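Long-range contacts in putative LacI-family transcriptional regulator (Bacteroides fragilis, PDB 3GBV), which is probably a ligand-responsive transcription regulator of the LacI family, whose effector domain resembles periplasmic sugar-binding proteins: residues L128-A132 with K202-T206; S227-L233 with V246-Q252. One frame throughout, in Å; residues are numbered along the deposited sequence.

Contact 1 of 2, residues L128-A132 with K202-T206; sequences LMLLA and KHGIT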
# COMPACT_ATOMS: atom_id res chain seq x y z
N LEU A 128 1.05 -11.43 11.82
CA LEU A 128 1.05 -11.58 13.27
C LEU A 128 2.09 -12.61 13.70
O LEU A 128 2.79 -12.43 14.71
CB LEU A 128 -0.32 -12.01 13.78
CG LEU A 128 -0.37 -12.15 15.30
CD1 LEU A 128 -0.41 -10.77 15.93
CD2 LEU A 128 -1.59 -12.96 15.72
N MSE A 129 2.20 -13.69 12.94
CA MSE A 129 3.15 -14.75 13.25
C MSE A 129 4.61 -14.37 13.03
O MSE A 129 5.51 -15.04 13.53
CB MSE A 129 2.80 -16.01 12.46
CG MSE A 129 1.49 -16.61 12.91
SE MSE A 129 1.63 -16.99 14.86
CE MSE A 129 0.60 -15.62 15.71
N LEU A 130 4.83 -13.32 12.25
CA LEU A 130 6.18 -12.82 11.98
C LEU A 130 6.60 -12.12 13.27
O LEU A 130 7.78 -12.06 13.62
CB LEU A 130 6.15 -11.78 10.84
CG LEU A 130 7.45 -10.98 10.63
CD1 LEU A 130 8.49 -11.88 9.96
CD2 LEU A 130 7.19 -9.74 9.76
N LEU A 131 5.59 -11.61 13.96
CA LEU A 131 5.72 -10.88 15.22
C LEU A 131 5.78 -11.84 16.42
O LEU A 131 6.58 -11.65 17.34
CB LEU A 131 4.50 -9.97 15.38
CG LEU A 131 4.60 -8.50 15.72
CD1 LEU A 131 5.44 -7.76 14.71
CD2 LEU A 131 3.20 -7.93 15.75
N ALA A 132 4.92 -12.86 16.40
CA ALA A 132 4.83 -13.82 17.50
C ALA A 132 5.47 -15.17 17.22
O ALA A 132 5.03 -16.19 17.74
CB ALA A 132 3.37 -14.03 17.86
N LYS A 202 1.54 -12.17 24.66
CA LYS A 202 2.29 -10.99 24.22
C LYS A 202 1.87 -10.38 22.88
O LYS A 202 2.24 -9.25 22.56
CB LYS A 202 3.78 -11.32 24.18
CG LYS A 202 4.31 -11.84 25.51
CD LYS A 202 5.70 -12.46 25.39
CE LYS A 202 6.79 -11.42 25.49
NZ LYS A 202 6.65 -10.35 24.46
N HIS A 203 1.10 -11.13 22.09
CA HIS A 203 0.66 -10.62 20.80
C HIS A 203 -0.84 -10.79 20.56
O HIS A 203 -1.43 -11.79 20.96
CB HIS A 203 1.46 -11.28 19.68
CG HIS A 203 2.91 -10.92 19.70
ND1 HIS A 203 3.89 -11.80 20.10
CD2 HIS A 203 3.54 -9.75 19.42
CE1 HIS A 203 5.06 -11.19 20.06
NE2 HIS A 203 4.88 -9.95 19.65
N GLY A 204 -1.45 -9.79 19.92
CA GLY A 204 -2.88 -9.85 19.66
C GLY A 204 -3.30 -9.20 18.35
O GLY A 204 -2.49 -8.60 17.66
N ILE A 205 -4.58 -9.32 18.03
CA ILE A 205 -5.12 -8.78 16.79
C ILE A 205 -6.62 -8.55 16.90
O ILE A 205 -7.30 -9.24 17.65
CB ILE A 205 -4.85 -9.76 15.61
CG1 ILE A 205 -5.40 -9.20 14.30
CG2 ILE A 205 -5.50 -11.12 15.89
CD1 ILE A 205 -5.00 -10.01 13.08
N THR A 206 -7.12 -7.55 16.17
CA THR A 206 -8.55 -7.26 16.12
C THR A 206 -8.93 -7.09 14.65
O THR A 206 -8.11 -6.66 13.83
CB THR A 206 -8.90 -5.96 16.89
OG1 THR A 206 -10.33 -5.85 16.96
CG2 THR A 206 -8.36 -4.73 16.18
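The last turn of helix 117-131 packs against strand 203-206, a helix-on-sheet contact in which L128, L131 and A132 meet H203, G204 and I205 without a hydrogen bond between them. It illustrates a helix end seated on a sheet by van der Waals packing. L128 reaches down with CG anti to the backbone N (chi1 -179°), which sets CD1 3.5 Å from G204 O, against the strand backbone. Its other methyl, CD2, lies 4.3 Å from I205 CG2. The H203 imidazole slides beneath the end of the helix: one face lies below the L131-A132 peptide, with L131 C 3.7 Å above the ring plane toward its rim. Packing is close here, A132 CB standing 3.2 Å from H203 ND1 and H203 CE1 3.1 Å from L131 O, while L131 CG sits 4.0 Å from H203 CD2. Strand 137-144 adds I138 beside L128 and A132. The helix segment makes no hydrogen bond to the imidazole; its ND1 is hydrogen-bonded to D135, which probably fixes the ring's rotation, so the contact combines apolar packing with a polar ring oriented from outside.

Contact 2 of 2, residues S227-L233 with V246-Q252; sequences SLIGYDL and VSFLIAQ. With EDO (1,2-ethanediol), chain D.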
# COMPACT_ATOMS: atom_id res chain seq x y z
N SER A 227 2.01 -6.25 21.72
CA SER A 227 1.83 -5.52 20.47
C SER A 227 0.59 -5.98 19.70
O SER A 227 0.29 -7.18 19.62
CB SER A 227 3.07 -5.67 19.59
OG SER A 227 3.27 -7.02 19.22
N LEU A 228 -0.13 -5.01 19.13
CA LEU A 228 -1.34 -5.30 18.37
C LEU A 228 -1.15 -5.18 16.87
O LEU A 228 -0.21 -4.55 16.37
CB LEU A 228 -2.48 -4.33 18.71
CG LEU A 228 -3.27 -4.18 20.01
CD1 LEU A 228 -3.42 -5.52 20.70
CD2 LEU A 228 -2.57 -3.18 20.90
N ILE A 229 -2.09 -5.79 16.15
CA ILE A 229 -2.18 -5.69 14.71
C ILE A 229 -3.63 -5.24 14.58
O ILE A 229 -4.53 -5.84 15.15
CB ILE A 229 -1.98 -7.04 14.00
CG1 ILE A 229 -0.49 -7.36 13.93
CG2 ILE A 229 -2.58 -6.97 12.57
CD1 ILE A 229 -0.16 -8.50 12.99
N GLY A 230 -3.84 -4.15 13.87
CA GLY A 230 -5.19 -3.64 13.72
C GLY A 230 -5.54 -3.29 12.30
O GLY A 230 -4.75 -3.48 11.38
N TYR A 231 -6.75 -2.76 12.14
CA TYR A 231 -7.24 -2.36 10.83
C TYR A 231 -7.60 -0.88 10.73
O TYR A 231 -8.04 -0.26 11.70
CB TYR A 231 -8.47 -3.19 10.47
CG TYR A 231 -8.16 -4.55 9.87
CD1 TYR A 231 -8.31 -4.78 8.51
CD2 TYR A 231 -7.76 -5.60 10.68
CE1 TYR A 231 -8.06 -6.04 7.96
CE2 TYR A 231 -7.51 -6.86 10.15
CZ TYR A 231 -7.67 -7.08 8.79
OH TYR A 231 -7.45 -8.36 8.30
N ASP A 232 -7.38 -0.34 9.54
CA ASP A 232 -7.73 1.03 9.21
C ASP A 232 -6.95 2.16 9.84
O ASP A 232 -6.47 2.09 10.98
CB ASP A 232 -9.23 1.20 9.42
CG ASP A 232 -10.02 0.12 8.70
OD1 ASP A 232 -9.84 -0.04 7.47
OD2 ASP A 232 -10.82 -0.57 9.35
N LEU A 233 -6.84 3.23 9.06
CA LEU A 233 -6.09 4.40 9.43
C LEU A 233 -6.82 5.49 10.20
O LEU A 233 -6.70 6.66 9.88
CB LEU A 233 -5.44 4.99 8.17
CG LEU A 233 -4.11 4.37 7.70
CD1 LEU A 233 -3.98 2.95 8.17
CD2 LEU A 233 -4.01 4.45 6.20
N VAL A 246 0.60 -0.46 18.71
CA VAL A 246 0.17 -1.18 17.51
C VAL A 246 1.42 -1.33 16.62
O VAL A 246 2.16 -0.37 16.41
CB VAL A 246 -0.92 -0.39 16.76
CG1 VAL A 246 -1.18 -1.02 15.39
CG2 VAL A 246 -2.20 -0.37 17.57
N SER A 247 1.64 -2.55 16.12
CA SER A 247 2.80 -2.84 15.27
C SER A 247 2.49 -2.70 13.78
O SER A 247 3.32 -2.23 13.01
CB SER A 247 3.32 -4.26 15.53
OG SER A 247 3.67 -4.43 16.88
N PHE A 248 1.31 -3.14 13.39
CA PHE A 248 0.90 -3.05 12.00
C PHE A 248 -0.57 -2.63 11.94
O PHE A 248 -1.36 -2.94 12.84
CB PHE A 248 1.02 -4.41 11.29
CG PHE A 248 2.42 -4.97 11.26
CD1 PHE A 248 3.47 -4.26 10.67
CD2 PHE A 248 2.68 -6.25 11.76
CE1 PHE A 248 4.75 -4.81 10.60
CE2 PHE A 248 3.96 -6.80 11.69
CZ PHE A 248 5.00 -6.08 11.11
N LEU A 249 -0.91 -1.92 10.88
CA LEU A 249 -2.28 -1.52 10.61
C LEU A 249 -2.52 -1.95 9.16
O LEU A 249 -1.66 -1.77 8.30
CB LEU A 249 -2.48 -0.00 10.75
CG LEU A 249 -2.48 0.57 12.17
CD1 LEU A 249 -2.59 2.10 12.12
CD2 LEU A 249 -3.63 -0.03 12.98
N ILE A 250 -3.68 -2.53 8.91
CA ILE A 250 -4.03 -2.96 7.57
C ILE A 250 -5.07 -1.98 7.05
O ILE A 250 -6.09 -1.76 7.69
CB ILE A 250 -4.59 -4.39 7.57
CG1 ILE A 250 -3.48 -5.35 8.04
CG2 ILE A 250 -5.13 -4.74 6.19
CD1 ILE A 250 -3.95 -6.78 8.33
N ALA A 251 -4.79 -1.38 5.90
CA ALA A 251 -5.71 -0.41 5.32
C ALA A 251 -6.44 -0.98 4.11
O ALA A 251 -5.98 -1.96 3.50
CB ALA A 251 -4.95 0.85 4.92
N GLN A 252 -7.56 -0.37 3.75
CA GLN A 252 -8.34 -0.85 2.61
C GLN A 252 -8.83 0.29 1.70
O GLN A 252 -9.71 0.08 0.86
CB GLN A 252 -9.54 -1.64 3.12
CG GLN A 252 -10.43 -0.82 4.02
CD GLN A 252 -11.57 -1.62 4.58
OE1 GLN A 252 -11.81 -1.60 5.78
NE2 GLN A 252 -12.29 -2.32 3.72
C1 EDO D . -12.71 -2.87 8.17
O1 EDO D . -12.34 -2.88 9.55
C2 EDO D . -14.21 -2.62 8.01
O2 EDO D . -14.52 -1.27 8.33
O HOH W 1 -8.49 1.34 5.82
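Strands 227-231 and 246-251, the two parallel arms of a beta-alpha-beta crossover through helix 235-243, pair here by backbone bonds from L228 to D232. Their short axes run 18° from parallel. The pairing opens with S247 N donating to L228 O over 2.7 Å, the donor in the carbonyl plane. A beta bulge follows: S247 is the extra residue, so L228 pairs with V246 but I229 with F248. Beyond it G230 uses both its N and its O on the same neighbour, N to F248 O and O to I250 N, the residues either side of its partner L249, and D232 N closes the series on I250 O at 2.7 Å, nearly straight (174°).

Side chains on one face lie alongside one another. I229 CD1 touches the edge of the F248 ring in its plane, 3.8 Å from CD2, whereas I250 rides over the Y231 face in a CH-pi contact, CB 4.0 Å from the centroid; its CG1 stands anti to the carbonyl carbon (chi1 -64°), which carries CD1 along the ring to 3.8 Å from Y231 CZ. At the C-terminal end a water donates to D232 OD1 and accepts from Q252 N at 2.8 Å, linking the two strand ends past the last backbone bond. A 1,2-ethanediol, probably from the crystallisation liquor, donates a hydrogen bond from O1 to D232 OD2 at 2.8 Å.

Helix 117-131 packs on the I229 and F248 face and holds Y231 OH through S120, while V246 and L249 face helix 235-243; strand 284-286 runs antiparallel beyond 246-251, and 203-206 flanks 227-231.

Overall arrangement
Contacts 1 and 2 follow one another along the chain, and their centres are 11 Å apart in the same lobe of the periplasmic-binding-protein fold. Neighbouring strands 203-206 and 227-231 join them: two probable hydrogen bonds link S227 to contact 1, its N to K202 O (3.1 Å) and its O to G204 N (3.2 Å). Helix 117-131 also bridges both, for L128 CA comes within 3.3 Å of I229 CD1. Contact 1 seats a helix on the sheet that contact 2 extends by the next strands. The ethanediol lies at the C-terminal strand ends of contact 2, consistent with the effector cleft of LacI-family regulators, whereas contact 1 is packing centred about 20 Å from the chain's centre.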